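Local coordinates for protein SG7.AF (Anopheles freeborni, PDB 6XL7) that inhibits the alternative pathway of host complement as a mosquito salivary protein, acting on the activated C3 convertase C3bBb, at residues A[71-76]-A[94-99]; A[7-12]-A[36-41]. One frame throughout, in Å; residues are numbered along the deposited sequence. Where two conformers were deposited one is given.

Contact 1. Residues A[71-76]-A[94-99]; sequences ETFYAG and AAKPSY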
ATOM      1  N   GLU A  71      -1.147   9.687   0.716  1.00 10.20           N
ATOM      2  CA  GLU A  71      -1.206  11.149   0.699  1.00 11.01           C
ATOM      3  C   GLU A  71      -1.615  11.691   2.061  1.00 10.16           C
ATOM      4  O   GLU A  71      -1.137  12.753   2.489  1.00 10.61           O
ATOM      5  CB  GLU A  71      -2.159  11.653  -0.387  1.00 11.78           C
ATOM      6  CG  GLU A  71      -1.591  11.594  -1.807  1.00 15.24           C
ATOM      7  CD  GLU A  71      -0.214  12.230  -1.917  1.00 14.78           C
ATOM      8  OE1 GLU A  71      -0.106  13.464  -1.767  1.00 17.07           O
ATOM      9  OE2 GLU A  71       0.747  11.481  -2.174  1.00 17.66           O
ATOM     10  N   THR A  72      -2.496  10.973   2.763  1.00  9.46           N
ATOM     11  CA  THR A  72      -2.923  11.405   4.090  1.00  9.67           C
ATOM     12  C   THR A  72      -1.760  11.347   5.073  1.00  8.85           C
ATOM     13  O   THR A  72      -1.564  12.279   5.866  1.00  9.33           O
ATOM     14  CB  THR A  72      -4.101  10.538   4.548  1.00  9.16           C
ATOM     15  OG1 THR A  72      -5.194  10.692   3.637  1.00  9.79           O
ATOM     16  CG2 THR A  72      -4.574  10.947   5.930  1.00 10.47           C
ATOM     17  N   PHE A  73      -0.972  10.269   5.024  1.00  8.82           N
ATOM     18  CA  PHE A  73       0.245  10.165   5.823  1.00  9.21           C
ATOM     19  C   PHE A  73       1.193  11.316   5.518  1.00  9.26           C
ATOM     20  O   PHE A  73       1.716  11.965   6.435  1.00  9.77           O
ATOM     21  CB  PHE A  73       0.890   8.818   5.508  1.00  9.39           C
ATOM     22  CG  PHE A  73       2.150   8.530   6.269  1.00  9.72           C
ATOM     23  CD1 PHE A  73       2.303   8.878   7.606  1.00 11.23           C
ATOM     24  CD2 PHE A  73       3.188   7.844   5.642  1.00 10.09           C
ATOM     25  CE1 PHE A  73       3.479   8.571   8.293  1.00 11.99           C
ATOM     26  CE2 PHE A  73       4.343   7.532   6.325  1.00 11.32           C
ATOM     27  CZ  PHE A  73       4.491   7.896   7.649  1.00 11.05           C
ATOM     28  N   TYR A  74       1.412  11.603   4.228  1.00  9.92           N
ATOM     29  CA  TYR A  74       2.305  12.700   3.867  1.00 10.69           C
ATOM     30  C   TYR A  74       1.795  14.029   4.408  1.00 11.16           C
ATOM     31  O   TYR A  74       2.584  14.855   4.880  1.00 10.12           O
ATOM     32  CB  TYR A  74       2.524  12.774   2.353  1.00 11.37           C
ATOM     33  CG  TYR A  74       3.480  13.893   1.990  1.00 13.50           C
ATOM     34  CD1 TYR A  74       4.825  13.798   2.322  1.00 13.19           C
ATOM     35  CD2 TYR A  74       3.036  15.059   1.371  1.00 14.05           C
ATOM     36  CE1 TYR A  74       5.714  14.821   2.034  1.00 15.16           C
ATOM     37  CE2 TYR A  74       3.928  16.099   1.068  1.00 15.12           C
ATOM     38  CZ  TYR A  74       5.264  15.966   1.413  1.00 15.01           C
ATOM     39  OH  TYR A  74       6.163  16.982   1.127  1.00 18.38           O
ATOM     40  N   ALA A  75       0.481  14.258   4.342  1.00 10.52           N
ATOM     41  CA  ALA A  75      -0.077  15.485   4.892  1.00 10.78           C
ATOM     42  C   ALA A  75       0.242  15.608   6.377  1.00  8.84           C
ATOM     43  O   ALA A  75       0.619  16.688   6.857  1.00 10.45           O
ATOM     44  CB  ALA A  75      -1.591  15.512   4.648  1.00 11.58           C
ATOM     45  N   GLY A  76       0.113  14.506   7.126  1.00  9.09           N
ATOM     46  CA  GLY A  76       0.406  14.547   8.553  1.00  9.33           C
ATOM     47  C   GLY A  76       1.875  14.756   8.869  1.00  9.11           C
ATOM     48  O   GLY A  76       2.209  15.296   9.928  1.00 10.85           O
ATOM     49  N   ALA A  94       3.872  10.694  14.712  1.00 11.67           N
ATOM     50  CA  ALA A  94       2.496  10.897  15.151  1.00 11.55           C
ATOM     51  C   ALA A  94       1.486  10.439  14.106  1.00 11.09           C
ATOM     52  O   ALA A  94       0.347  10.112  14.458  1.00 11.29           O
ATOM     53  CB  ALA A  94       2.273  12.367  15.506  1.00 12.48           C
ATOM     54  N   ALA A  95       1.873  10.425  12.829  1.00 10.85           N
ATOM     55  CA  ALA A  95       0.968  10.048  11.747  1.00  9.21           C
ATOM     56  C   ALA A  95       1.155   8.608  11.288  1.00 10.42           C
ATOM     57  O   ALA A  95       0.283   8.080  10.586  1.00 11.77           O
ATOM     58  CB  ALA A  95       1.169  10.981  10.543  1.00 11.35           C
ATOM     59  N   LYS A  96       2.255   7.962  11.676  1.00 10.27           N
ATOM     60  CA  LYS A  96       2.592   6.642  11.165  1.00 12.24           C
ATOM     61  C   LYS A  96       1.662   5.525  11.636  1.00  9.83           C
ATOM     62  O   LYS A  96       1.283   4.683  10.805  1.00 10.83           O
ATOM     63  CB  LYS A  96       4.056   6.320  11.455  1.00 12.05           C
ATOM     64  CG  LYS A  96       4.546   5.020  10.829  1.00 14.91           C
ATOM     65  CD  LYS A  96       6.034   4.838  11.103  1.00 19.27           C
ATOM     66  CE  LYS A  96       6.567   3.550  10.501  1.00 28.53           C
ATOM     67  NZ  LYS A  96       8.044   3.445  10.686  1.00 36.25           N
ATOM     68  N   PRO A  97       1.250   5.457  12.909  1.00 10.93           N
ATOM     69  CA  PRO A  97       0.384   4.327  13.303  1.00 11.68           C
ATOM     70  C   PRO A  97      -0.931   4.275  12.543  1.00 11.80           C
ATOM     71  O   PRO A  97      -1.380   3.188  12.148  1.00 11.40           O
ATOM     72  CB  PRO A  97       0.200   4.530  14.815  1.00 12.52           C
ATOM     73  CG  PRO A  97       1.458   5.284  15.231  1.00 12.35           C
ATOM     74  CD  PRO A  97       1.724   6.214  14.089  1.00 11.47           C
ATOM     75  N   SER A  98      -1.563   5.422  12.304  1.00 11.59           N
ATOM     76  CA  SER A  98      -2.816   5.396  11.555  1.00 11.15           C
ATOM     77  C   SER A  98      -2.592   5.048  10.091  1.00 10.15           C
ATOM     78  O   SER A  98      -3.457   4.417   9.468  1.00 10.55           O
ATOM     79  CB  SER A  98      -3.594   6.700  11.719  1.00 14.74           C
ATOM     80  OG  SER A  98      -2.871   7.809  11.252  1.00 16.46           O
ATOM     81  N   TYR A  99      -1.435   5.418   9.539  1.00  9.00           N
ATOM     82  CA  TYR A  99      -1.066   4.994   8.191  1.00  9.66           C
ATOM     83  C   TYR A  99      -0.991   3.475   8.111  1.00 10.30           C
ATOM     84  O   TYR A  99      -1.605   2.853   7.236  1.00 10.86           O
ATOM     85  CB  TYR A  99       0.287   5.620   7.846  1.00 10.03           C
ATOM     86  CG  TYR A  99       0.905   5.196   6.537  1.00  9.56           C
ATOM     87  CD1 TYR A  99       0.252   5.429   5.332  1.00 10.13           C
ATOM     88  CD2 TYR A  99       2.172   4.603   6.511  1.00 10.15           C
ATOM     89  CE1 TYR A  99       0.837   5.062   4.123  1.00  9.85           C
ATOM     90  CE2 TYR A  99       2.758   4.229   5.319  1.00 10.13           C
ATOM     91  CZ  TYR A  99       2.087   4.462   4.131  1.00  9.74           C
ATOM     92  OH  TYR A  99       2.636   4.115   2.908  1.00 11.62           O
TER
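F73 and Y99 stack face to face in an offset pair. Their ring centroids are 4.2 Å apart and the planes differ by 13°. CD2 of F73 lies over the centre of the Y99 ring, while Y99 CD2 sits nearer the rim of the F73 ring, 3.5 Å from F73 CD2. Y99 CB adds a CH-pi contact over the face of F73. F73 swings CG anti to its N (chi1 -179°), beside its own carbonyl carbon, and Y99 does the same. The two side chains cross at about a right angle, with the rings nearly parallel where they overlap. The Y99 hydroxyl is held elsewhere, by a hydrogen bond to the carbonyl of A29. The two segments belong to helices 56-77 and 89-113, neighbours in a mainly helical bundle. The axes of the two short segments run antiparallel at 166° and approach to 8.9 Å. Small residues allow this closeness: G76 has no side chain, and its CA lies 4.2 Å from A95 CB. The same methyl meets the F73 ring at its edge, with A95 CB 3.8 Å from F73 CD1. K96 CA comes within 3.6 Å of F73 CE1. The extended K96 chain then runs alongside F73 in the same direction, and NZ makes a weak hydrogen bond to S28 OG on helix 23-46. The Y25 ring also meets that of F73.

Contact 2. Residues A[7-12]-A[36-41]; sequences ELLKTF and QLREPL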
ATOM      1  N   GLU A   7       1.670 -10.446 -11.616  1.00 11.60           N
ATOM      2  CA  GLU A   7       0.538  -9.560 -11.871  1.00 11.91           C
ATOM      3  C   GLU A   7       0.282  -8.652 -10.674  1.00 13.18           C
ATOM      4  O   GLU A   7      -0.020  -7.460 -10.827  1.00 13.14           O
ATOM      5  CB  GLU A   7      -0.713 -10.372 -12.219  1.00 13.48           C
ATOM      6  CG  GLU A   7      -1.896  -9.454 -12.564  1.00 15.19           C
ATOM      7  CD  GLU A   7      -3.148 -10.185 -12.994  1.00 20.89           C
ATOM      8  OE1 GLU A   7      -3.175 -11.434 -12.941  1.00 20.53           O
ATOM      9  OE2 GLU A   7      -4.114  -9.492 -13.385  1.00 23.24           O
ATOM     10  N   LEU A   8       0.423  -9.189  -9.465  1.00 10.92           N
ATOM     11  CA  LEU A   8       0.272  -8.371  -8.277  1.00 11.67           C
ATOM     12  C   LEU A   8       1.361  -7.303  -8.203  1.00 10.81           C
ATOM     13  O   LEU A   8       1.088  -6.147  -7.853  1.00 12.69           O
ATOM     14  CB  LEU A   8       0.291  -9.280  -7.053  1.00 13.48           C
ATOM     15  CG  LEU A   8       0.095  -8.598  -5.708  1.00 13.49           C
ATOM     16  CD1 LEU A   8      -1.330  -8.070  -5.572  1.00 14.41           C
ATOM     17  CD2 LEU A   8       0.403  -9.592  -4.607  1.00 17.37           C
ATOM     18  N   LEU A   9       2.604  -7.665  -8.520  1.00 11.85           N
ATOM     19  CA  LEU A   9       3.678  -6.674  -8.469  1.00 12.95           C
ATOM     20  C   LEU A   9       3.539  -5.627  -9.569  1.00 12.17           C
ATOM     21  O   LEU A   9       3.933  -4.469  -9.370  1.00 14.01           O
ATOM     22  CB  LEU A   9       5.044  -7.362  -8.491  1.00 13.50           C
ATOM     23  CG  LEU A   9       5.261  -8.158  -7.197  1.00 12.17           C
ATOM     24  CD1 LEU A   9       6.522  -8.977  -7.268  1.00 14.23           C
ATOM     25  CD2 LEU A   9       5.305  -7.229  -5.985  1.00 16.34           C
ATOM     26  N   LYS A  10       2.966  -5.998 -10.714  1.00 11.13           N
ATOM     27  CA  LYS A  10       2.619  -5.002 -11.723  1.00 13.38           C
ATOM     28  C   LYS A  10       1.696  -3.946 -11.129  1.00 14.95           C
ATOM     29  O   LYS A  10       1.880  -2.741 -11.359  1.00 17.33           O
ATOM     30  CB  LYS A  10       1.954  -5.702 -12.903  1.00 14.38           C
ATOM     31  CG  LYS A  10       1.340  -4.768 -13.936  1.00 16.67           C
ATOM     32  CD  LYS A  10       0.741  -5.588 -15.061  1.00 21.75           C
ATOM     33  CE  LYS A  10      -0.010  -4.726 -16.054  1.00 34.75           C
ATOM     34  NZ  LYS A  10      -0.760  -5.563 -17.028  1.00 41.92           N
ATOM     35  N   THR A  11       0.733  -4.380 -10.324  1.00 13.53           N
ATOM     36  CA  THR A  11      -0.162  -3.449  -9.648  1.00 14.08           C
ATOM     37  C   THR A  11       0.586  -2.605  -8.618  1.00 15.23           C
ATOM     38  O   THR A  11       0.331  -1.400  -8.495  1.00 14.94           O
ATOM     39  CB  THR A  11      -1.326  -4.232  -9.035  1.00 13.48           C
ATOM     40  OG1 THR A  11      -2.252  -4.568 -10.077  1.00 24.35           O
ATOM     41  CG2 THR A  11      -2.058  -3.424  -7.981  1.00 19.04           C
ATOM     42  N   PHE A  12       1.523  -3.202  -7.870  1.00 13.02           N
ATOM     43  CA  PHE A  12       2.283  -2.414  -6.904  1.00 14.89           C
ATOM     44  C   PHE A  12       3.138  -1.355  -7.585  1.00 14.94           C
ATOM     45  O   PHE A  12       3.339  -0.269  -7.024  1.00 16.01           O
ATOM     46  CB  PHE A  12       3.137  -3.308  -5.990  1.00 15.76           C
ATOM     47  CG  PHE A  12       2.381  -3.872  -4.821  1.00 13.15           C
ATOM     48  CD1 PHE A  12       2.209  -3.120  -3.672  1.00 14.57           C
ATOM     49  CD2 PHE A  12       1.818  -5.135  -4.879  1.00 14.73           C
ATOM     50  CE1 PHE A  12       1.486  -3.620  -2.604  1.00 14.25           C
ATOM     51  CE2 PHE A  12       1.101  -5.649  -3.803  1.00 14.37           C
ATOM     52  CZ  PHE A  12       0.925  -4.882  -2.671  1.00 13.71           C
ATOM     53  N   GLN A  36       2.730  -4.087   5.153  1.00 13.43           N
ATOM     54  CA  GLN A  36       1.302  -4.285   5.335  1.00 13.23           C
ATOM     55  C   GLN A  36       0.615  -4.882   4.114  1.00 13.04           C
ATOM     56  O   GLN A  36      -0.465  -5.476   4.257  1.00 13.86           O
ATOM     57  CB  GLN A  36       0.619  -2.960   5.694  1.00 11.85           C
ATOM     58  CG  GLN A  36       1.031  -2.378   7.045  1.00 13.64           C
ATOM     59  CD  GLN A  36       0.437  -3.135   8.212  1.00 15.72           C
ATOM     60  OE1 GLN A  36      -0.684  -3.646   8.139  1.00 18.13           O
ATOM     61  NE2 GLN A  36       1.186  -3.205   9.303  1.00 20.21           N
ATOM     62  N   LEU A  37       1.214  -4.748   2.927  1.00 12.41           N
ATOM     63  CA  LEU A  37       0.543  -5.141   1.691  1.00 12.13           C
ATOM     64  C   LEU A  37       1.380  -6.058   0.804  1.00 12.85           C
ATOM     65  O   LEU A  37       0.942  -7.172   0.485  1.00 12.07           O
ATOM     66  CB  LEU A  37       0.094  -3.896   0.921  1.00 11.44           C
ATOM     67  CG  LEU A  37      -1.091  -3.163   1.559  1.00 12.56           C
ATOM     68  CD1 LEU A  37      -1.198  -1.768   1.000  1.00 16.88           C
ATOM     69  CD2 LEU A  37      -2.377  -3.934   1.300  1.00 14.94           C
ATOM     70  N   ARG A  38       2.576  -5.621   0.394  1.00 11.39           N
ATOM     71  CA  ARG A  38       3.306  -6.371  -0.621  0.53 11.71           C
ATOM     72  C   ARG A  38       3.690  -7.762  -0.119  1.00 11.89           C
ATOM     73  O   ARG A  38       3.452  -8.761  -0.804  1.00 12.02           O
ATOM     74  CB  ARG A  38       4.523  -5.585  -1.112  0.53 12.23           C
ATOM     75  CG  ARG A  38       5.084  -6.116  -2.425  0.53 12.47           C
ATOM     76  CD  ARG A  38       6.319  -5.352  -2.891  0.53 16.43           C
ATOM     77  NE  ARG A  38       6.005  -4.012  -3.382  0.53 19.07           N
ATOM     78  CZ  ARG A  38       6.137  -2.903  -2.662  0.53 20.64           C
ATOM     79  NH1 ARG A  38       6.573  -2.977  -1.416  0.53 17.18           N
ATOM     80  NH2 ARG A  38       5.833  -1.717  -3.178  0.53 14.59           N
ATOM     81  N   GLU A  39       4.268  -7.844   1.079  1.00 12.06           N
ATOM     82  CA  GLU A  39       4.652  -9.166   1.586  1.00 14.94           C
ATOM     83  C   GLU A  39       3.460 -10.086   1.820  1.00 14.17           C
ATOM     84  O   GLU A  39       3.450 -11.197   1.260  1.00 14.03           O
ATOM     85  CB  GLU A  39       5.592  -9.057   2.796  1.00 16.01           C
ATOM     86  CG  GLU A  39       5.842 -10.403   3.447  1.00 18.31           C
ATOM     87  CD  GLU A  39       6.786 -10.340   4.633  1.00 27.64           C
ATOM     88  OE1 GLU A  39       7.081  -9.226   5.114  1.00 33.89           O
ATOM     89  OE2 GLU A  39       7.226 -11.422   5.082  1.00 33.96           O
ATOM     90  N   PRO A  40       2.427  -9.711   2.581  1.00 12.93           N
ATOM     91  CA  PRO A  40       1.328 -10.667   2.798  1.00 13.96           C
ATOM     92  C   PRO A  40       0.552 -11.009   1.539  1.00 12.17           C
ATOM     93  O   PRO A  40       0.159 -12.167   1.369  1.00 13.94           O
ATOM     94  CB  PRO A  40       0.458  -9.998   3.873  1.00 14.08           C
ATOM     95  CG  PRO A  40       0.868  -8.585   3.882  1.00 18.25           C
ATOM     96  CD  PRO A  40       2.304  -8.531   3.456  1.00 14.48           C
ATOM     97  N   LEU A  41       0.347 -10.057   0.630  1.00 11.53           N
ATOM     98  CA  LEU A  41      -0.447 -10.389  -0.552  1.00 11.72           C
ATOM     99  C   LEU A  41       0.333 -11.247  -1.545  1.00 11.98           C
ATOM    100  O   LEU A  41      -0.254 -12.122  -2.194  1.00 12.29           O
ATOM    101  CB  LEU A  41      -1.015  -9.135  -1.216  1.00 11.16           C
ATOM    102  CG  LEU A  41      -2.057  -8.363  -0.406  1.00 11.75           C
ATOM    103  CD1 LEU A  41      -2.442  -7.097  -1.159  1.00 13.71           C
ATOM    104  CD2 LEU A  41      -3.287  -9.218  -0.119  1.00 14.38           C
TER
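The N-terminal helix 2-13 packs antiparallel on helix 23-46 here, in the helical bundle of this Aegyptin-type domain. The axes of the two short segments lie 11.0 Å apart at 173°, and side chains bridge the gap. F12 carries much of the contact. R38 CG stands over the centre of its ring, 4.1 Å from the centroid and 4° off the normal. The F12 ring reaches the backbone of the other helix, with CZ 3.5 Å from R38 CA. L37 CB lies at the ring edge, 3.8 Å from F12 CE1. R38 was modelled in two conformers. In the one described it starts extended, then bends at chi3, which carries its guanidinium back along F12. That group is tilted 51° to the ring, with R38 NE 3.9 Å from F12 CG. L9 reaches across R38 at about a right angle, and its CD2 is 3.7 Å from R38 CG. One turn before F12, L8 CD2 presses on L41, 3.5 Å from L41 C and 3.7 Å from L41 CB. The contact is thus held by apolar and CH-pi packing, and R38 covers one face of F12 with its aliphatic chain and, in this conformer, also with its guanidinium.

In the fold
Both segments of contact 2 precede those of contact 1 in the chain. The centres of the two contacts are 21 Å apart, and they flank the centre of the chain. The gap between nearest atoms is about 6 Å. Contact 1 is the more peripheral, its centre 13 Å from the chain centre against 8 Å for contact 2. Helix 23-46 links them: it supplies segment 36-41, and its S28 and V33 touch F73 and Y99 respectively. V33 also touches F12 and R38, so it serves both contacts. L37 of contact 2 in turn reaches V66 on helix 56-77, which carries segment 71-76, and R107 on helix 89-113, which carries segment 94-99.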